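ABC transporter, substrate binding protein (Mannopine) (Agrobacterium fabrum, PDB 5L9S) is a periplasmic solute-binding protein that captures a small substrate, probably the opine mannopine, and presents it to an ABC transporter for uptake. Local coordinates at residues Val6-Gly11 with Ala42-Lys47; Ala46-Met51 with Phe75-Asp80; Asp64-Ala69 with Gly103-Ser108; Ala69-His74 with Trp309-Met314; Asp146-Val151 with Gln319-Trp324. All blocks are in the same frame, centred on the assembly; numbering follows the deposited sequence.

Overall arrangement
Interactions 1 and 2 share helix 41-53 in the first lobe, their centres about 11 Å apart, with interaction 2 toward the flank. Interaction 3, centred about 13 Å from the centre of interaction 1, is the most central, about 8 Å from the chain's centre, and the Arg45-Asp64 salt bridge joins it to interaction 1. Interaction 4 shares Ala69 with interaction 3, centres about 12 Å apart; it brings in helix 307-325, used again by interaction 5, about 16 Å from interaction 4, centre to centre. Along the chain, interaction 1 closes before 3, 4 and 5 open, while the segments of 4 and 5 alternate. In this open, unliganded form helix 307-325 thus touches the first lobe in interaction 4 and the second in interaction 5.

Interaction 1 (Val6-Gly11 with Ala42-Lys47); sequences VIATTG and AEKRAK
The flat group at the centre of this contact is the Thr9-Thr10 peptide, and the chain of Lys44 lies over one of its faces. Lys44 CD is 3.6 Å from Thr9 O, and Lys44 CE stands almost directly above the carbonyl carbon, 4.0 Å from Thr9 C. Further out, Lys44 NZ comes within 3.6 Å of the methyl Thr10 CG2 at the peptide's far end. Bends at its second, third and fourth torsions fold the lysine along the backbone in this way. Nearer the helix, Lys44 CG packs against Ala8 CB at 3.9 Å. The frame is a beta-alpha-beta crossover of the type II binding-protein fold: helix 41-53 connects strands 33-38 and 61-65 and covers strand 4-9, which lies between them in the parallel part of the sheet. Trp59 touches both Ala8 and Lys44 from the loop before strand 61-65. No hydrogen bond spans the two segments; the ammonium instead makes a weak one to Leu63 O on the neighbouring strand and a long, weak ion pair with Asp41. Beyond the strand, the chain turns through an ST turn, in which Gly11 N donates to Thr9 OG1 over 3.2 Å with an N-H...O angle of 144°.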
# COMPACT_ATOMS: atom_id res chain seq x y z
N VAL A 6 19.32 -11.06 8.41
CA VAL A 6 19.28 -10.92 6.95
C VAL A 6 17.85 -10.61 6.51
O VAL A 6 16.94 -11.39 6.77
CB VAL A 6 19.96 -12.08 6.17
CG1 VAL A 6 19.59 -13.44 6.69
CG2 VAL A 6 19.74 -11.95 4.66
N ILE A 7 17.65 -9.43 5.90
CA ILE A 7 16.37 -8.94 5.41
C ILE A 7 16.42 -8.70 3.90
O ILE A 7 17.40 -8.13 3.40
CB ILE A 7 15.85 -7.68 6.23
CG1 ILE A 7 14.40 -7.28 5.82
CG2 ILE A 7 16.81 -6.48 6.15
CD1 ILE A 7 13.65 -6.37 6.79
N ALA A 8 15.35 -9.11 3.17
CA ALA A 8 15.24 -8.88 1.73
C ALA A 8 14.23 -7.77 1.43
O ALA A 8 13.14 -7.75 2.00
CB ALA A 8 14.87 -10.16 1.00
N THR A 9 14.62 -6.84 0.54
CA THR A 9 13.82 -5.69 0.10
C THR A 9 13.92 -5.62 -1.44
O THR A 9 14.66 -6.41 -2.03
CB THR A 9 14.32 -4.36 0.76
OG1 THR A 9 15.58 -3.97 0.22
CG2 THR A 9 14.39 -4.42 2.28
N THR A 10 13.20 -4.66 -2.07
CA THR A 10 13.26 -4.44 -3.53
C THR A 10 14.55 -3.69 -3.90
O THR A 10 14.87 -3.60 -5.09
CB THR A 10 12.02 -3.73 -4.07
OG1 THR A 10 11.84 -2.49 -3.37
CG2 THR A 10 10.78 -4.60 -4.02
N GLY A 11 15.28 -3.22 -2.89
CA GLY A 11 16.54 -2.51 -3.05
C GLY A 11 16.35 -1.03 -3.34
O GLY A 11 15.30 -0.46 -3.03
N ALA A 42 8.49 -10.93 -6.87
CA ALA A 42 8.35 -12.30 -7.42
C ALA A 42 9.61 -13.14 -7.20
O ALA A 42 9.49 -14.33 -6.90
CB ALA A 42 8.00 -12.26 -8.90
N GLU A 43 10.80 -12.52 -7.37
CA GLU A 43 12.10 -13.17 -7.15
C GLU A 43 12.23 -13.58 -5.68
O GLU A 43 12.69 -14.70 -5.41
CB GLU A 43 13.24 -12.19 -7.44
CG GLU A 43 13.78 -12.20 -8.85
CD GLU A 43 14.95 -11.24 -8.94
OE1 GLU A 43 16.10 -11.67 -8.65
OE2 GLU A 43 14.71 -10.04 -9.18
N LYS A 44 11.86 -12.66 -4.75
CA LYS A 44 11.90 -12.85 -3.30
C LYS A 44 11.00 -14.00 -2.87
O LYS A 44 11.46 -14.90 -2.17
CB LYS A 44 11.52 -11.56 -2.59
CG LYS A 44 12.71 -10.70 -2.19
CD LYS A 44 12.45 -9.22 -2.39
CE LYS A 44 11.37 -8.65 -1.52
NZ LYS A 44 10.47 -7.77 -2.30
N ARG A 45 9.73 -13.99 -3.33
CA ARG A 45 8.72 -15.02 -3.05
C ARG A 45 9.25 -16.38 -3.46
O ARG A 45 9.21 -17.31 -2.66
CB ARG A 45 7.41 -14.74 -3.80
CG ARG A 45 6.61 -13.62 -3.19
CD ARG A 45 5.21 -13.53 -3.77
NE ARG A 45 5.16 -12.81 -5.04
CZ ARG A 45 4.83 -11.52 -5.15
NH1 ARG A 45 4.52 -10.81 -4.08
NH2 ARG A 45 4.78 -10.95 -6.35
N ALA A 46 9.83 -16.46 -4.69
CA ALA A 46 10.41 -17.69 -5.25
C ALA A 46 11.68 -18.13 -4.52
O ALA A 46 11.92 -19.34 -4.41
CB ALA A 46 10.69 -17.51 -6.73
N LYS A 47 12.49 -17.15 -4.04
CA LYS A 47 13.72 -17.46 -3.30
C LYS A 47 13.40 -17.98 -1.90
O LYS A 47 14.09 -18.86 -1.41
CB LYS A 47 14.65 -16.25 -3.24
CG LYS A 47 15.86 -16.37 -4.14
CD LYS A 47 16.09 -15.11 -4.95
CE LYS A 47 17.25 -15.28 -5.91
NZ LYS A 47 17.10 -14.43 -7.12

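Interaction 2 (Ala46-Met51 with Phe75-Asp80); sequences AKVTAM and FAITED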
# COMPACT_ATOMS: atom_id res chain seq x y z
N ALA A 46 9.83 -16.46 -4.69
CA ALA A 46 10.41 -17.69 -5.25
C ALA A 46 11.68 -18.13 -4.52
O ALA A 46 11.92 -19.34 -4.41
CB ALA A 46 10.69 -17.51 -6.73
N LYS A 47 12.49 -17.15 -4.04
CA LYS A 47 13.72 -17.46 -3.30
C LYS A 47 13.40 -17.98 -1.90
O LYS A 47 14.09 -18.86 -1.41
CB LYS A 47 14.65 -16.25 -3.24
CG LYS A 47 15.86 -16.37 -4.14
CD LYS A 47 16.09 -15.11 -4.95
CE LYS A 47 17.25 -15.28 -5.91
NZ LYS A 47 17.10 -14.43 -7.12
N VAL A 48 12.32 -17.45 -1.27
CA VAL A 48 11.86 -17.90 0.06
C VAL A 48 11.30 -19.32 -0.04
O VAL A 48 11.69 -20.20 0.74
CB VAL A 48 10.89 -16.91 0.75
CG1 VAL A 48 10.34 -17.49 2.06
CG2 VAL A 48 11.57 -15.58 1.01
N THR A 49 10.43 -19.54 -1.03
CA THR A 49 9.84 -20.85 -1.25
C THR A 49 10.94 -21.93 -1.39
O THR A 49 10.95 -22.89 -0.63
CB THR A 49 8.83 -20.79 -2.42
OG1 THR A 49 7.94 -19.70 -2.22
CG2 THR A 49 8.04 -22.09 -2.57
N ALA A 50 11.90 -21.70 -2.33
CA ALA A 50 13.02 -22.62 -2.61
C ALA A 50 13.85 -22.94 -1.37
O ALA A 50 14.24 -24.09 -1.15
CB ALA A 50 13.90 -22.05 -3.71
N MET A 51 14.11 -21.92 -0.54
CA MET A 51 14.84 -22.03 0.71
C MET A 51 14.07 -22.89 1.72
O MET A 51 14.68 -23.69 2.40
CB MET A 51 15.02 -20.64 1.31
CG MET A 51 16.23 -19.92 0.83
SD MET A 51 16.23 -18.18 1.31
CE MET A 51 15.43 -18.26 2.91
N PHE A 75 1.58 -17.92 4.06
CA PHE A 75 1.55 -18.60 5.36
C PHE A 75 2.29 -19.94 5.36
O PHE A 75 2.69 -20.43 6.43
CB PHE A 75 0.10 -18.80 5.83
CG PHE A 75 -0.80 -17.59 5.86
CD1 PHE A 75 -0.31 -16.34 6.19
CD2 PHE A 75 -2.17 -17.73 5.63
CE1 PHE A 75 -1.16 -15.23 6.25
CE2 PHE A 75 -3.02 -16.63 5.71
CZ PHE A 75 -2.51 -15.39 6.02
N ALA A 76 2.47 -20.55 4.18
CA ALA A 76 3.17 -21.82 4.02
C ALA A 76 4.68 -21.67 4.12
O ALA A 76 5.35 -22.62 4.53
CB ALA A 76 2.81 -22.45 2.68
N ILE A 77 5.23 -20.49 3.73
CA ILE A 77 6.67 -20.19 3.71
C ILE A 77 7.09 -19.22 4.83
O ILE A 77 8.29 -18.94 4.97
CB ILE A 77 7.11 -19.70 2.29
CG1 ILE A 77 6.37 -18.42 1.85
CG2 ILE A 77 6.95 -20.81 1.27
CD1 ILE A 77 6.93 -17.68 0.61
N THR A 78 6.13 -18.70 5.60
CA THR A 78 6.41 -17.75 6.69
C THR A 78 5.89 -18.26 8.01
O THR A 78 5.01 -19.14 8.07
CB THR A 78 5.85 -16.31 6.39
OG1 THR A 78 4.42 -16.31 6.34
CG2 THR A 78 6.46 -15.66 5.14
N GLU A 79 6.43 -17.68 9.09
CA GLU A 79 6.02 -18.00 10.45
C GLU A 79 4.76 -17.22 10.81
O GLU A 79 4.58 -16.10 10.34
CB GLU A 79 7.14 -17.67 11.43
CG GLU A 79 7.50 -18.85 12.31
CD GLU A 79 8.54 -18.52 13.35
OE1 GLU A 79 8.15 -18.19 14.49
OE2 GLU A 79 9.75 -18.54 13.01
N ASP A 80 3.90 -17.81 11.66
CA ASP A 80 2.68 -17.18 12.14
C ASP A 80 3.10 -16.22 13.27
O ASP A 80 3.57 -16.66 14.32
CB ASP A 80 1.70 -18.25 12.65
CG ASP A 80 0.29 -17.78 12.94
OD1 ASP A 80 0.07 -16.56 13.00
OD2 ASP A 80 -0.59 -18.65 13.17
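Two helices on the flank of the first lobe, 41-53 and 72-77, meet here through Val48 and Thr49 on one side and Ile77 on the other. Ile77 supplies about half of the buried surface: its CB points at the opposite helix, and CD1 reaches between the two partners, 3.7 Å from Val48 CG1 and 3.6 Å from Thr49 OG1. The first torsion of Ile77 (60°) swings CG1 over its own backbone, and the chain then runs on extended to CD1. A second branch also takes part, with Ile77 CG2 3.8 Å from Thr49 CA. Val48 and Ile77 cross at about a right angle, a purely apolar meeting. The hydroxyl of Thr49 is not left without a polar partner, since it is hydrogen-bonded to Arg45 O one turn back in the same helix. Tyr62 of strand 61-65 touches both Val48 and Ile77, placing the pair against the sheet. Ile77, near the end of 72-77, thus packs against helix 41-53 within the alpha/beta lobe of a type II binding protein, where helix 41-53 leads into strand 61-65 and helix 72-77 follows it.

Interaction 3 (Asp64-Ala69 with Gly103-Ser108); sequences DGEIQA and GAKLQS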
# COMPACT_ATOMS: atom_id res chain seq x y z
N ASP A 64 6.89 -7.74 1.62
CA ASP A 64 5.93 -8.07 0.56
C ASP A 64 4.62 -7.33 0.81
O ASP A 64 4.34 -6.98 1.95
CB ASP A 64 5.67 -9.59 0.45
CG ASP A 64 5.35 -10.08 -0.96
OD1 ASP A 64 5.00 -9.24 -1.83
OD2 ASP A 64 5.47 -11.30 -1.20
N GLY A 65 3.83 -7.13 -0.24
CA GLY A 65 2.53 -6.48 -0.15
C GLY A 65 1.62 -7.16 0.84
O GLY A 65 1.70 -8.39 1.00
N GLU A 66 0.76 -6.39 1.51
CA GLU A 66 -0.13 -6.91 2.55
C GLU A 66 -1.17 -7.93 2.05
O GLU A 66 -1.55 -8.83 2.79
CB GLU A 66 -0.78 -5.77 3.36
CG GLU A 66 -1.83 -4.91 2.66
CD GLU A 66 -2.51 -3.95 3.63
OE1 GLU A 66 -3.19 -4.43 4.57
OE2 GLU A 66 -2.32 -2.73 3.48
N ILE A 67 -1.58 -7.81 0.79
CA ILE A 67 -2.53 -8.74 0.19
C ILE A 67 -1.84 -10.06 -0.09
O ILE A 67 -2.45 -11.11 0.08
CB ILE A 67 -3.28 -8.11 -1.03
CG1 ILE A 67 -4.24 -7.02 -0.54
CG2 ILE A 67 -4.06 -9.20 -1.85
CD1 ILE A 67 -4.39 -5.94 -1.45
N GLN A 68 -0.55 -10.03 -0.46
CA GLN A 68 0.17 -11.27 -0.67
C GLN A 68 0.54 -11.90 0.70
O GLN A 68 0.66 -13.12 0.79
CB GLN A 68 1.41 -11.04 -1.59
CG GLN A 68 2.36 -12.25 -1.76
CD GLN A 68 1.79 -13.48 -2.45
OE1 GLN A 68 0.97 -13.42 -3.38
NE2 GLN A 68 2.27 -14.64 -2.05
N ALA A 69 0.56 -11.08 1.78
CA ALA A 69 0.97 -11.50 3.13
C ALA A 69 -0.11 -11.93 4.21
O ALA A 69 0.30 -12.05 5.35
CB ALA A 69 1.84 -10.40 3.72
N GLY A 103 2.64 -10.95 8.97
CA GLY A 103 3.69 -9.97 9.23
C GLY A 103 3.26 -8.65 9.83
O GLY A 103 2.06 -8.42 10.04
N ALA A 104 4.26 -7.78 10.12
CA ALA A 104 4.07 -6.47 10.72
C ALA A 104 3.97 -5.43 9.62
O ALA A 104 4.68 -5.56 8.64
CB ALA A 104 5.23 -6.15 11.64
N LYS A 105 3.12 -4.40 9.78
CA LYS A 105 3.02 -3.34 8.79
C LYS A 105 4.28 -2.48 8.82
O LYS A 105 4.72 -2.04 9.89
CB LYS A 105 1.77 -2.47 9.00
CG LYS A 105 1.28 -1.77 7.72
CD LYS A 105 0.08 -2.51 7.04
CE LYS A 105 -1.27 -2.07 7.54
NZ LYS A 105 -2.37 -3.03 7.21
N LEU A 106 4.87 -2.24 7.65
CA LEU A 106 6.03 -1.38 7.56
C LEU A 106 5.50 0.01 7.24
O LEU A 106 5.68 0.93 8.04
CB LEU A 106 6.99 -1.87 6.48
CG LEU A 106 8.26 -1.08 6.35
CD1 LEU A 106 9.24 -1.43 7.45
CD2 LEU A 106 8.88 -1.30 5.01
N GLN A 107 4.83 0.16 6.09
CA GLN A 107 4.30 1.44 5.64
C GLN A 107 3.18 1.19 4.65
O GLN A 107 3.14 0.12 4.03
CB GLN A 107 5.41 2.31 5.01
CG GLN A 107 6.29 1.62 3.96
CD GLN A 107 5.72 1.42 2.58
OE1 GLN A 107 6.32 0.70 1.78
NE2 GLN A 107 4.58 2.03 2.23
N SER A 108 2.30 2.19 4.43
CA SER A 108 1.19 2.05 3.48
C SER A 108 1.15 3.20 2.47
O SER A 108 1.60 4.32 2.73
CB SER A 108 -0.15 1.87 4.18
OG SER A 108 -0.25 0.66 4.91
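A first torsion of 70° sends Glu66 CG out between its own backbone N and carbonyl carbon, and the chain then extends straight to the carboxylate; Lys105 starts with CG anti to N (-155°) and bends twice, at its second and third torsions, to bring the ammonium back to meet it. The result is a salt bridge in which Lys105 NZ donates to Glu66 OE1 over 3.1 Å, approaching from above the carboxylate plane, 42° out of it. Glu66 OE2 is 3.7 Å from Lys105 NZ, so the bridge is one-sided: that oxygen is instead held by the backbone N of Gly235. Ser108 OG, 4.2 Å from Glu66 OE2, is too far to add a bond. Strand 224-240 lies between strands 61-65 and 103-116 and runs antiparallel to both, so the charged pair reaches across this middle strand. Strand 103-116 also pairs with strand 206-210, an arrangement consistent with the long strands that connect the lobes of type II binding proteins. Arg237 of the middle strand touches Glu66 and has a guanidinium nitrogen close to Lys105 NZ, a like-charge approach that the buried carboxylate may offset. At Gly103 the approach is looser: Ala69 O is 4.4 Å from Gly103 N.

Interaction 4 (Ala69-His74 with Trp309-Met314); sequences AGSDAH and WINANM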
# COMPACT_ATOMS: atom_id res chain seq x y z
N ALA A 69 0.56 -11.08 1.78
CA ALA A 69 0.97 -11.50 3.13
C ALA A 69 -0.11 -11.93 4.21
O ALA A 69 0.30 -12.05 5.35
CB ALA A 69 1.84 -10.40 3.72
N GLY A 70 -1.37 -12.25 3.97
CA GLY A 70 -2.14 -12.28 2.75
C GLY A 70 -2.65 -13.67 2.47
O GLY A 70 -3.56 -14.16 3.15
N SER A 71 -2.01 -14.32 1.50
CA SER A 71 -2.35 -15.61 0.91
C SER A 71 -1.90 -16.82 1.70
O SER A 71 -0.96 -16.73 2.49
CB SER A 71 -1.78 -15.67 -0.50
OG SER A 71 -0.37 -15.49 -0.51
N ASP A 72 -2.54 -17.98 1.42
CA ASP A 72 -2.18 -19.26 2.02
C ASP A 72 -0.74 -19.59 1.65
O ASP A 72 0.01 -20.11 2.48
CB ASP A 72 -3.13 -20.39 1.55
CG ASP A 72 -4.59 -20.16 1.87
OD1 ASP A 72 -5.22 -19.32 1.19
OD2 ASP A 72 -5.11 -20.82 2.79
N ALA A 73 -0.33 -19.25 0.40
CA ALA A 73 1.02 -19.43 -0.13
C ALA A 73 2.08 -18.77 0.79
O ALA A 73 3.08 -19.41 1.13
CB ALA A 73 1.10 -18.86 -1.54
N HIS A 74 1.81 -17.52 1.24
CA HIS A 74 2.62 -16.75 2.15
C HIS A 74 2.71 -17.44 3.51
O HIS A 74 3.81 -17.57 4.03
CB HIS A 74 2.03 -15.34 2.33
CG HIS A 74 2.88 -14.41 3.15
ND1 HIS A 74 3.98 -13.75 2.60
CD2 HIS A 74 2.78 -14.08 4.46
CE1 HIS A 74 4.49 -13.04 3.59
NE2 HIS A 74 3.81 -13.21 4.72
N TRP A 309 -10.58 -11.92 1.47
CA TRP A 309 -11.51 -11.91 0.34
C TRP A 309 -10.81 -11.74 -1.01
O TRP A 309 -11.09 -12.50 -1.94
CB TRP A 309 -12.61 -10.85 0.55
CG TRP A 309 -13.69 -10.89 -0.50
CD1 TRP A 309 -14.88 -11.55 -0.42
CD2 TRP A 309 -13.65 -10.28 -1.81
NE1 TRP A 309 -15.60 -11.37 -1.59
CE2 TRP A 309 -14.87 -10.60 -2.45
CE3 TRP A 309 -12.71 -9.48 -2.48
CZ2 TRP A 309 -15.16 -10.15 -3.75
CZ3 TRP A 309 -12.99 -9.07 -3.77
CH2 TRP A 309 -14.21 -9.41 -4.40
N ILE A 310 -9.90 -10.75 -1.13
CA ILE A 310 -9.15 -10.49 -2.37
C ILE A 310 -8.40 -11.76 -2.86
O ILE A 310 -8.50 -12.08 -4.05
CB ILE A 310 -8.22 -9.24 -2.25
CG1 ILE A 310 -9.05 -7.96 -1.98
CG2 ILE A 310 -7.34 -9.07 -3.52
CD1 ILE A 310 -8.32 -6.88 -1.29
N ASN A 311 -7.71 -12.48 -1.94
CA ASN A 311 -6.96 -13.70 -2.27
C ASN A 311 -7.85 -14.83 -2.71
O ASN A 311 -7.52 -15.54 -3.67
CB ASN A 311 -6.06 -14.14 -1.13
CG ASN A 311 -4.81 -13.33 -1.01
OD1 ASN A 311 -3.89 -13.39 -1.86
ND2 ASN A 311 -4.76 -12.54 0.05
N ALA A 312 -8.98 -15.01 -2.03
CA ALA A 312 -9.95 -16.05 -2.37
C ALA A 312 -10.64 -15.80 -3.71
O ALA A 312 -10.94 -16.77 -4.42
CB ALA A 312 -10.99 -16.18 -1.27
N ASN A 313 -10.90 -14.52 -4.06
CA ASN A 313 -11.62 -14.19 -5.29
C ASN A 313 -10.71 -13.66 -6.42
O ASN A 313 -11.22 -13.28 -7.47
CB ASN A 313 -12.77 -13.25 -5.00
CG ASN A 313 -13.81 -13.85 -4.09
OD1 ASN A 313 -14.73 -14.54 -4.54
ND2 ASN A 313 -13.68 -13.64 -2.80
N MET A 314 -9.39 -13.73 -6.24
CA MET A 314 -8.36 -13.28 -7.17
C MET A 314 -8.49 -13.80 -8.62
O MET A 314 -8.48 -12.99 -9.55
CB MET A 314 -6.97 -13.60 -6.62
CG MET A 314 -6.11 -12.39 -6.44
SD MET A 314 -5.77 -11.69 -8.06
CE MET A 314 -4.09 -11.04 -7.77
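Gly70, modelled with a cis peptide bond before it, presents the face of its own carbonyl group to Asn311: ND2 stands directly over the carbon, with Asn311 ND2 and Gly70 C 3.4 Å apart. The asparagine amide and the Gly70-Ser71 peptide are inclined by roughly 28°, so the two flat groups lie one over the other rather than meeting at an edge. The amide nitrogen finds its hydrogen-bond acceptors in Ala307 O, one turn back in its helix, and Ile67 O in the first lobe, and this double grip fixes the rotation of the group. Next comes Ser71, whose CB is 3.4 Å from Asn311 OD1, a packing contact without a hydrogen bond. Its hydroxyl turns back into its own chain: Ser71 OG is hydrogen-bonded to Gln68 O and accepts a weak bond of 3.5 Å from His74 N, making the serine the N-cap of helix 72-77. At His74 the ring lies against the start of the segment, with Ala69 CA 3.4 Å above the ring plane and over its centre, while NE2 is bonded to Gly102 O. Helix 307-325 also lies against the second lobe, Trp309 touching Pro168 and Leu169, so the arrangement is an N-capped helix start of one lobe meeting the C-terminal helix across the two-lobed body of a type II binding protein.

Interaction 5 (Asp146-Val151 with Gln319-Trp324); sequences DDPWRV and QRWNSW
Trp321 carries the largest share of this contact by facing Pro148 with the flat of its indole. Pro148 CB lies 3.3 Å above the ring plane, offset toward the rim, and is 3.5 Å from Trp321 CE3; Pro148 CG lies against the start of the side chain, 3.7 Å from Trp321 CB. With CG anti to the backbone N (-179°), the indole projects from the helix far enough for Trp321 CH2 to meet Val151 CG1 at 3.7 Å, obliquely to the ring. Trp321 NE1 is hydrogen-bonded to Asn144 OD1, which fixes the ring's rotation. Asn322 follows at the exposed margin, where Asn322 OD1 and Asp146 OD1 remain 4.2 Å apart without a bond; the salt bridge of Asp146 is with Arg190. Trp324, one turn after Trp321, brings its CE3 over the opposite face of that indole, which is thus held between Pro148 and the ring of Trp324. Pro148 itself belongs to a capped helix start, in which Trp149 N donates to Asp147 OD1 over 2.9 Å. Helix 171-181 lines the same core, Phe175 touching Trp321 and Leu178 touching Val151, and Gln208 of strand 206-210 reaches Val151, so helix 307-325 rests on the start of helix 149-158 beside helix 171-181.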
# COMPACT_ATOMS: atom_id res chain seq x y z
N ASP A 146 -3.45 -6.09 -13.67
CA ASP A 146 -4.14 -7.37 -13.50
C ASP A 146 -5.18 -7.45 -12.36
O ASP A 146 -6.22 -8.07 -12.59
CB ASP A 146 -3.14 -8.52 -13.41
CG ASP A 146 -2.52 -8.85 -14.76
OD1 ASP A 146 -3.29 -9.11 -15.73
OD2 ASP A 146 -1.28 -8.85 -14.86
N ASP A 147 -4.97 -6.83 -11.18
CA ASP A 147 -6.05 -6.91 -10.19
C ASP A 147 -6.91 -5.64 -10.19
O ASP A 147 -6.40 -4.55 -9.92
CB ASP A 147 -5.59 -7.30 -8.77
CG ASP A 147 -6.69 -7.87 -7.86
OD1 ASP A 147 -7.81 -7.32 -7.85
OD2 ASP A 147 -6.39 -8.82 -7.09
N PRO A 148 -8.22 -5.80 -10.47
CA PRO A 148 -9.12 -4.63 -10.51
C PRO A 148 -9.86 -4.28 -9.21
O PRO A 148 -10.76 -3.43 -9.24
CB PRO A 148 -10.14 -5.09 -11.55
CG PRO A 148 -10.31 -6.56 -11.26
CD PRO A 148 -8.95 -7.04 -10.85
N TRP A 149 -9.57 -4.97 -8.10
CA TRP A 149 -10.37 -4.82 -6.88
C TRP A 149 -10.61 -3.35 -6.45
O TRP A 149 -11.73 -3.05 -6.01
CB TRP A 149 -9.82 -5.67 -5.72
CG TRP A 149 -8.59 -5.16 -5.02
CD1 TRP A 149 -7.29 -5.51 -5.26
CD2 TRP A 149 -8.56 -4.23 -3.92
NE1 TRP A 149 -6.45 -4.85 -4.40
CE2 TRP A 149 -7.21 -4.06 -3.56
CE3 TRP A 149 -9.55 -3.51 -3.21
CZ2 TRP A 149 -6.83 -3.25 -2.48
CZ3 TRP A 149 -9.16 -2.70 -2.16
CH2 TRP A 149 -7.82 -2.60 -1.78
N ARG A 150 -9.59 -2.45 -6.60
CA ARG A 150 -9.71 -1.04 -6.24
C ARG A 150 -10.59 -0.28 -7.23
O ARG A 150 -11.20 0.71 -6.86
CB ARG A 150 -8.34 -0.37 -6.19
CG ARG A 150 -7.52 -0.63 -4.94
CD ARG A 150 -6.31 0.21 -5.17
NE ARG A 150 -5.03 -0.42 -4.85
CZ ARG A 150 -4.45 -1.37 -5.55
NH1 ARG A 150 -5.07 -1.93 -6.59
NH2 ARG A 150 -3.27 -1.84 -5.18
N VAL A 151 -10.59 -0.68 -8.50
CA VAL A 151 -11.43 -0.06 -9.53
C VAL A 151 -12.90 -0.45 -9.25
O VAL A 151 -13.79 0.41 -9.30
CB VAL A 151 -10.96 -0.44 -10.96
CG1 VAL A 151 -11.96 -0.01 -12.02
CG2 VAL A 151 -9.60 0.18 -11.26
N GLN A 319 -9.93 -12.96 -14.42
CA GLN A 319 -10.68 -13.54 -15.53
C GLN A 319 -11.75 -12.55 -15.99
O GLN A 319 -11.73 -12.10 -17.14
CB GLN A 319 -11.34 -14.86 -15.08
CG GLN A 319 -10.52 -16.13 -15.27
CD GLN A 319 -11.36 -17.38 -15.09
OE1 GLN A 319 -12.47 -17.36 -14.55
NE2 GLN A 319 -10.84 -18.52 -15.56
N ARG A 320 -12.66 -12.18 -15.07
CA ARG A 320 -13.77 -11.26 -15.30
C ARG A 320 -13.34 -9.90 -15.83
O ARG A 320 -14.05 -9.34 -16.65
CB ARG A 320 -14.61 -11.12 -14.04
CG ARG A 320 -15.81 -12.04 -14.05
CD ARG A 320 -17.08 -11.24 -14.04
NE ARG A 320 -17.82 -11.49 -12.81
CZ ARG A 320 -18.95 -10.90 -12.48
NH1 ARG A 320 -19.55 -11.21 -11.33
NH2 ARG A 320 -19.50 -9.99 -13.28
N TRP A 321 -12.20 -9.37 -15.37
CA TRP A 321 -11.69 -8.06 -15.80
C TRP A 321 -11.13 -8.10 -17.23
O TRP A 321 -11.52 -7.26 -18.05
CB TRP A 321 -10.64 -7.51 -14.81
CG TRP A 321 -10.09 -6.16 -15.18
CD1 TRP A 321 -8.88 -5.91 -15.76
CD2 TRP A 321 -10.72 -4.89 -14.99
NE1 TRP A 321 -8.71 -4.55 -15.93
CE2 TRP A 321 -9.83 -3.90 -15.49
CE3 TRP A 321 -11.94 -4.48 -14.43
CZ2 TRP A 321 -10.14 -2.53 -15.46
CZ3 TRP A 321 -12.22 -3.12 -14.37
CH2 TRP A 321 -11.34 -2.17 -14.90
N ASN A 322 -10.22 -9.07 -17.53
CA ASN A 322 -9.59 -9.22 -18.84
C ASN A 322 -10.62 -9.41 -19.93
O ASN A 322 -10.44 -8.89 -21.04
CB ASN A 322 -8.56 -10.36 -18.83
CG ASN A 322 -7.18 -9.98 -18.30
OD1 ASN A 322 -6.93 -8.87 -17.76
ND2 ASN A 322 -6.25 -10.93 -18.43
N SER A 323 -11.71 -10.13 -19.61
CA SER A 323 -12.85 -10.39 -20.48
C SER A 323 -13.66 -9.11 -20.70
O SER A 323 -14.08 -8.86 -21.83
CB SER A 323 -13.73 -11.48 -19.89
OG SER A 323 -13.09 -12.75 -19.87
N TRP A 324 -13.89 -8.31 -19.63
CA TRP A 324 -14.62 -7.03 -19.65
C TRP A 324 -13.87 -5.97 -20.46
O TRP A 324 -14.49 -5.17 -21.15
CB TRP A 324 -14.86 -6.50 -18.23
CG TRP A 324 -15.71 -5.26 -18.16
CD1 TRP A 324 -17.07 -5.19 -18.21
CD2 TRP A 324 -15.24 -3.91 -18.02
NE1 TRP A 324 -17.49 -3.88 -18.10
CE2 TRP A 324 -16.39 -3.07 -18.00
CE3 TRP A 324 -13.97 -3.32 -17.90
CZ2 TRP A 324 -16.29 -1.68 -17.89
CZ3 TRP A 324 -13.88 -1.94 -17.79
CH2 TRP A 324 -15.03 -1.13 -17.78